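Long-range contacts in cyclin-dependent kinase inhibitor 3 (Homo sapiens, PDB 1FPZ), which dephosphorylates CDK2 on its activating threonine in a cyclin-dependent manner, as a dual-specificity phosphatase acting on phosphotyrosine and phosphoserine substrates: residues 51-56 / 84-89; 77-82 / 137-142. The protein carries 1 engineered substitution. One frame throughout, in Å; residues are numbered along the deposited sequence.

Contact 1. Residues 51-56 / 84-89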
loop_
_atom_site.group_PDB
_atom_site.type_symbol
_atom_site.label_atom_id
_atom_site.label_comp_id
_atom_site.label_asym_id
_atom_site.label_seq_id
_atom_site.Cartn_x
_atom_site.Cartn_y
_atom_site.Cartn_z
ATOM N N CYS A 51 -9.602 9.426 8.247
ATOM C CA CYS A 51 -9.584 10.636 7.431
ATOM C C CYS A 51 -10.799 11.512 7.698
ATOM O O CYS A 51 -11.916 11.021 7.898
ATOM C CB CYS A 51 -9.529 10.276 5.952
ATOM S SG CYS A 51 -9.366 11.684 4.872
ATOM N N LYS A 52 -10.568 12.817 7.702
ATOM C CA LYS A 52 -11.627 13.784 7.949
ATOM C C LYS A 52 -11.491 14.877 6.907
ATOM O O LYS A 52 -10.654 15.765 7.030
ATOM C CB LYS A 52 -11.481 14.363 9.356
ATOM C CG LYS A 52 -12.792 14.729 10.014
ATOM C CD LYS A 52 -12.617 14.902 11.515
ATOM C CE LYS A 52 -12.086 13.625 12.165
ATOM N NZ LYS A 52 -11.811 13.787 13.623
ATOM N N PHE A 53 -12.311 14.794 5.867
ATOM C CA PHE A 53 -12.279 15.761 4.786
ATOM C C PHE A 53 -13.728 16.045 4.410
ATOM O O PHE A 53 -14.638 15.544 5.062
ATOM C CB PHE A 53 -11.528 15.166 3.600
ATOM C CG PHE A 53 -10.933 16.183 2.690
ATOM C CD1 PHE A 53 -9.971 17.069 3.162
ATOM C CD2 PHE A 53 -11.295 16.230 1.348
ATOM C CE1 PHE A 53 -9.372 17.989 2.309
ATOM C CE2 PHE A 53 -10.704 17.143 0.489
ATOM C CZ PHE A 53 -9.739 18.026 0.969
ATOM N N LYS A 54 -13.942 16.836 3.361
ATOM C CA LYS A 54 -15.296 17.176 2.928
ATOM C C LYS A 54 -16.223 15.968 2.898
ATOM O O LYS A 54 -16.041 15.048 2.089
ATOM C CB LYS A 54 -15.273 17.807 1.545
ATOM C CG LYS A 54 -14.472 19.084 1.451
ATOM C CD LYS A 54 -14.335 19.503 -0.004
ATOM C CE LYS A 54 -13.687 18.386 -0.822
ATOM N NZ LYS A 54 -13.641 18.680 -2.279
ATOM N N ASP A 55 -17.211 15.983 3.791
ATOM C CA ASP A 55 -18.208 14.918 3.894
ATOM C C ASP A 55 -17.687 13.616 4.511
ATOM O O ASP A 55 -18.474 12.758 4.932
ATOM C CB ASP A 55 -18.799 14.629 2.513
ATOM C CG ASP A 55 -20.307 14.618 2.519
ATOM O OD1 ASP A 55 -20.900 15.636 2.944
ATOM O OD2 ASP A 55 -20.894 13.598 2.097
ATOM N N VAL A 56 -16.365 13.466 4.549
ATOM C CA VAL A 56 -15.746 12.278 5.121
ATOM C C VAL A 56 -15.285 12.588 6.537
ATOM O O VAL A 56 -14.322 13.322 6.741
ATOM C CB VAL A 56 -14.520 11.826 4.310
ATOM C CG1 VAL A 56 -14.005 10.505 4.864
ATOM C CG2 VAL A 56 -14.878 11.705 2.835
ATOM N N LEU A 84 -1.385 13.891 6.134
ATOM C CA LEU A 84 -1.837 13.495 7.455
ATOM C C LEU A 84 -2.317 14.726 8.212
ATOM O O LEU A 84 -3.187 14.630 9.080
ATOM C CB LEU A 84 -0.720 12.765 8.207
ATOM C CG LEU A 84 -0.326 11.428 7.548
ATOM C CD1 LEU A 84 0.977 10.920 8.112
ATOM C CD2 LEU A 84 -1.414 10.402 7.753
ATOM N N SER A 85 -1.763 15.884 7.864
ATOM C CA SER A 85 -2.169 17.138 8.488
ATOM C C SER A 85 -3.493 17.580 7.878
ATOM O O SER A 85 -4.493 17.747 8.579
ATOM C CB SER A 85 -1.119 18.215 8.250
ATOM O OG SER A 85 -0.103 18.153 9.233
ATOM N N LYS A 86 -3.488 17.768 6.563
ATOM C CA LYS A 86 -4.689 18.171 5.845
ATOM C C LYS A 86 -5.929 17.413 6.292
ATOM O O LYS A 86 -6.912 18.006 6.725
ATOM C CB LYS A 86 -4.515 17.952 4.343
ATOM C CG LYS A 86 -5.810 18.113 3.567
ATOM C CD LYS A 86 -5.564 18.166 2.077
ATOM C CE LYS A 86 -4.776 19.412 1.711
ATOM N NZ LYS A 86 -4.501 19.476 0.251
ATOM N N TYR A 87 -5.872 16.095 6.178
ATOM C CA TYR A 87 -6.989 15.230 6.530
ATOM C C TYR A 87 -7.144 15.010 8.048
ATOM O O TYR A 87 -7.819 14.081 8.497
ATOM C CB TYR A 87 -6.813 13.902 5.778
ATOM C CG TYR A 87 -6.486 14.090 4.299
ATOM C CD1 TYR A 87 -5.529 13.293 3.664
ATOM C CD2 TYR A 87 -7.115 15.081 3.543
ATOM C CE1 TYR A 87 -5.200 13.481 2.314
ATOM C CE2 TYR A 87 -6.795 15.275 2.194
ATOM C CZ TYR A 87 -5.838 14.475 1.590
ATOM O OH TYR A 87 -5.518 14.677 0.272
ATOM N N ARG A 88 -6.527 15.894 8.824
ATOM C CA ARG A 88 -6.565 15.854 10.284
ATOM C C ARG A 88 -6.245 14.533 10.967
ATOM O O ARG A 88 -6.989 14.079 11.834
ATOM C CB ARG A 88 -7.907 16.393 10.815
ATOM C CG ARG A 88 -7.877 17.913 11.090
ATOM C CD ARG A 88 -9.047 18.438 11.934
ATOM N NE ARG A 88 -10.296 18.515 11.183
ATOM C CZ ARG A 88 -11.358 19.223 11.562
ATOM N NH1 ARG A 88 -11.330 19.923 12.687
ATOM N NH2 ARG A 88 -12.451 19.233 10.810
ATOM N N VAL A 89 -5.125 13.929 10.581
ATOM C CA VAL A 89 -4.651 12.678 11.179
ATOM C C VAL A 89 -3.122 12.739 11.263
ATOM O O VAL A 89 -2.426 11.807 10.869
ATOM C CB VAL A 89 -5.056 11.428 10.336
ATOM C CG1 VAL A 89 -6.245 10.721 10.976
ATOM C CG2 VAL A 89 -5.399 11.838 8.903
#

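Contact 2. Residues 77-82 / 137-142. Engineered in segment 137-142: Ser140 (natural residue Cys). With SO4 (sulfate ion), chain G.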
loop_
_atom_site.group_PDB
_atom_site.type_symbol
_atom_site.label_atom_id
_atom_site.label_comp_id
_atom_site.label_asym_id
_atom_site.label_seq_id
_atom_site.Cartn_x
_atom_site.Cartn_y
_atom_site.Cartn_z
ATOM N N VAL A 77 2.249 2.947 5.137
ATOM C CA VAL A 77 1.600 4.210 4.832
ATOM C C VAL A 77 2.361 5.001 3.790
ATOM O O VAL A 77 3.543 5.299 3.991
ATOM C CB VAL A 77 1.485 5.059 6.092
ATOM C CG1 VAL A 77 0.847 6.414 5.764
ATOM C CG2 VAL A 77 0.677 4.305 7.140
ATOM N N PHE A 78 1.702 5.343 2.682
ATOM C CA PHE A 78 2.380 6.107 1.649
ATOM C C PHE A 78 1.922 7.557 1.585
ATOM O O PHE A 78 2.286 8.258 0.660
ATOM C CB PHE A 78 2.243 5.452 0.271
ATOM C CG PHE A 78 2.559 3.978 0.260
ATOM C CD1 PHE A 78 1.524 3.033 0.190
ATOM C CD2 PHE A 78 3.865 3.530 0.246
ATOM C CE1 PHE A 78 1.786 1.657 0.094
ATOM C CE2 PHE A 78 4.145 2.151 0.149
ATOM C CZ PHE A 78 3.091 1.221 0.071
ATOM N N CYS A 79 1.152 8.005 2.580
ATOM C CA CYS A 79 0.675 9.389 2.646
ATOM C C CYS A 79 1.774 10.276 3.200
ATOM O O CYS A 79 2.468 9.871 4.126
ATOM C CB CYS A 79 -0.527 9.491 3.570
ATOM S SG CYS A 79 -2.084 9.003 2.803
ATOM N N THR A 80 1.941 11.476 2.651
ATOM C CA THR A 80 2.976 12.373 3.160
ATOM C C THR A 80 2.534 13.006 4.469
ATOM O O THR A 80 1.390 12.843 4.904
ATOM C CB THR A 80 3.302 13.503 2.178
ATOM O OG1 THR A 80 2.120 14.271 1.935
ATOM C CG2 THR A 80 3.806 12.944 0.861
ATOM N N ARG A 81 3.459 13.711 5.108
ATOM C CA ARG A 81 3.189 14.395 6.371
ATOM C C ARG A 81 2.115 15.472 6.184
ATOM O O ARG A 81 1.225 15.630 7.021
ATOM C CB ARG A 81 4.476 15.032 6.895
ATOM C CG ARG A 81 5.486 15.363 5.790
ATOM C CD ARG A 81 6.357 16.567 6.136
ATOM N NE ARG A 81 5.571 17.802 6.112
ATOM C CZ ARG A 81 5.462 18.639 7.136
ATOM N NH1 ARG A 81 6.096 18.378 8.277
ATOM N NH2 ARG A 81 4.709 19.727 7.020
ATOM N N GLY A 82 2.216 16.218 5.088
ATOM C CA GLY A 82 1.231 17.247 4.819
ATOM C C GLY A 82 -0.177 16.669 4.795
ATOM O O GLY A 82 -1.100 17.200 5.428
ATOM N N LEU A 137 -1.260 -4.823 5.933
ATOM C CA LEU A 137 -2.172 -3.886 5.286
ATOM C C LEU A 137 -1.427 -2.638 4.751
ATOM O O LEU A 137 -0.529 -2.114 5.430
ATOM C CB LEU A 137 -3.196 -3.447 6.312
ATOM C CG LEU A 137 -3.716 -2.031 6.206
ATOM C CD1 LEU A 137 -4.727 -1.957 5.085
ATOM C CD2 LEU A 137 -4.325 -1.623 7.564
ATOM N N ILE A 138 -1.799 -2.150 3.553
ATOM C CA ILE A 138 -1.145 -0.958 3.005
ATOM C C ILE A 138 -2.179 0.078 2.584
ATOM O O ILE A 138 -3.260 -0.263 2.139
ATOM C CB ILE A 138 -0.213 -1.298 1.803
ATOM C CG1 ILE A 138 -1.004 -1.408 0.488
ATOM C CG2 ILE A 138 0.463 -2.637 2.057
ATOM C CD1 ILE A 138 -0.181 -1.900 -0.668
ATOM N N HIS A 139 -1.853 1.355 2.735
ATOM C CA HIS A 139 -2.797 2.379 2.342
ATOM C C HIS A 139 -2.156 3.700 1.979
ATOM O O HIS A 139 -1.072 4.047 2.435
ATOM C CB HIS A 139 -3.814 2.622 3.458
ATOM C CG HIS A 139 -3.405 3.682 4.444
ATOM N ND1 HIS A 139 -3.180 4.994 4.077
ATOM C CD2 HIS A 139 -3.233 3.633 5.784
ATOM C CE1 HIS A 139 -2.894 5.708 5.151
ATOM N NE2 HIS A 139 -2.918 4.904 6.201
ATOM N N SER A 140 -2.879 4.435 1.160
ATOM C CA SER A 140 -2.510 5.750 0.687
ATOM C C SER A 140 -3.620 6.682 1.187
ATOM O O SER A 140 -4.058 6.592 2.330
ATOM C CB SER A 140 -2.513 5.746 -0.828
ATOM O OG SER A 140 -1.205 5.697 -1.319
ATOM N N TYR A 141 -4.072 7.564 0.309
ATOM C CA TYR A 141 -5.161 8.466 0.642
ATOM C C TYR A 141 -6.456 7.732 0.271
ATOM O O TYR A 141 -7.315 7.500 1.123
ATOM C CB TYR A 141 -5.026 9.770 -0.156
ATOM C CG TYR A 141 -6.190 10.710 0.073
ATOM C CD1 TYR A 141 -6.650 11.541 -0.948
ATOM C CD2 TYR A 141 -6.884 10.704 1.292
ATOM C CE1 TYR A 141 -7.785 12.339 -0.772
ATOM C CE2 TYR A 141 -8.016 11.499 1.483
ATOM C CZ TYR A 141 -8.465 12.308 0.443
ATOM O OH TYR A 141 -9.617 13.038 0.613
ATOM N N GLY A 142 -6.563 7.346 -0.996
ATOM C CA GLY A 142 -7.740 6.627 -1.452
ATOM C C GLY A 142 -7.484 5.180 -1.846
ATOM O O GLY A 142 -8.327 4.549 -2.487
HETATM S S SO4 G . -3.360 7.469 -4.545
HETATM O O1 SO4 G . -2.061 8.092 -4.358
HETATM O O2 SO4 G . -3.820 7.860 -5.889
HETATM O O3 SO4 G . -4.276 7.898 -3.457
HETATM O O4 SO4 G . -3.228 6.004 -4.573
#

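Contact 1. Residues 51-56 / 84-89
The rings of Phe53 and Tyr87 meet edge to face: their planes stand at 89°, their centroids lie 5.2 Å apart, and it is the Tyr87 rim that points at the Phe53 face. The touching side of the tyrosine is its CD2-CE2 bond, with CD2 coming to 3.5 Å from Phe53 CD1. Phe53 holds CG anti to its backbone N (chi1 -156°), which brings the ring back across to the helix end although its CB does not point there. On the same ring, Phe53 CE1 is also met by the aliphatic part of Lys86, whose CG lies 3.8 Å from it.

Sulfur adds a second kind of contact. Cys51 SG packs 3.5 Å from Tyr87 CB and stands 4.6 Å from the centroid of the Tyr87 ring, an oblique sulfur-aromatic approach.

The polar link is one backbone hydrogen bond, from Lys52 N to Tyr87 O at 3.1 Å. With 144° at the hydrogen the bond is bent, and the donor also sits tilted out of the carbonyl plane. The acceptor lies where the helix stops: Arg88, at positive phi, is the C-prime residue of a Schellman motif, with Arg88 N bonded to Ser85 O. Thus a carbonyl just past the last helical turn is taken up by the short strand.

The contact joins the hairpin of strands 52-53 and 56-57, whose type II turn runs from Phe53 to Val56, to the C-terminal end of helix 81-86. Leu84 turns to helix 92-98, and Leu48 packs against Tyr87 and Val89.

Contact 2. Residues 77-82 / 137-142
Phe78 and His139 bury equal areas here, and the backbone joins them: Phe78 N donates to His139 O at 3.1 Å, with 166° at the hydrogen and the donor nearly in line with the C=O. The same oxygen receives a CA-H contact from Val77. The Phe78 side chain, with CG beside its backbone N (chi1 -48°), crosses that of Ile138 at a slant and sets CE1 4.0 Å from Ile138 CB, while its CB approaches Ser140 OG. Val150 of helix 146-158 also touches this ring.

Val77 and His139 form a parallel bridge between strands 74-77 and 136-139, neighbours in the mixed central sheet. This is the layout of the protein-tyrosine phosphatase family, in which the phosphate-binding loop of the HCX5R signature follows the strand and leads into helix 146-158. Ser140, engineered in place of the natural cysteine, occupies the predicted phosphocysteine position; a sulfate beside it accepts a weak 3.4 Å bond from Gly142 N to its O3 and a hydrogen bond from Arg146 NE.

His139 stands alongside Val77, pointing the same way, with NE2 3.8 Å from Val77 CG2. Its ND1 donates to Ser140 O at 2.5 Å, on a lone pair in the carbonyl plane, though the bond is bent and the oxygen tilted out of the ring plane; NE2 has a weak bond to Tyr96 OH, and the two together probably limit ring rotation. Cys79 SG lies at the edge of the imidazole and packs 3.2 Å from Ser140 O.

Overall arrangement
Contact 1 and contact 2 have centres 12 Å apart and interlock along the chain, their segments alternating in the order 51-56, 77-82, 84-89, 137-142. Helix 81-86 belongs to both: it starts within contact 2 and ends within contact 1. Contact 2 is buried and contact 1 only partly so; the centre of contact 2 lies about 7 Å from the centre of the chain, that of contact 1 about 19 Å. Tyr141 of contact 2 reaches over to contact 1, its ring stacked on that of Tyr87, with Tyr141 CD2 3.4 Å from Tyr87 CE1, and also touching Cys51 and Phe53. The outer hairpin and helix end therefore pack directly against the loop that carries the predicted nucleophile position.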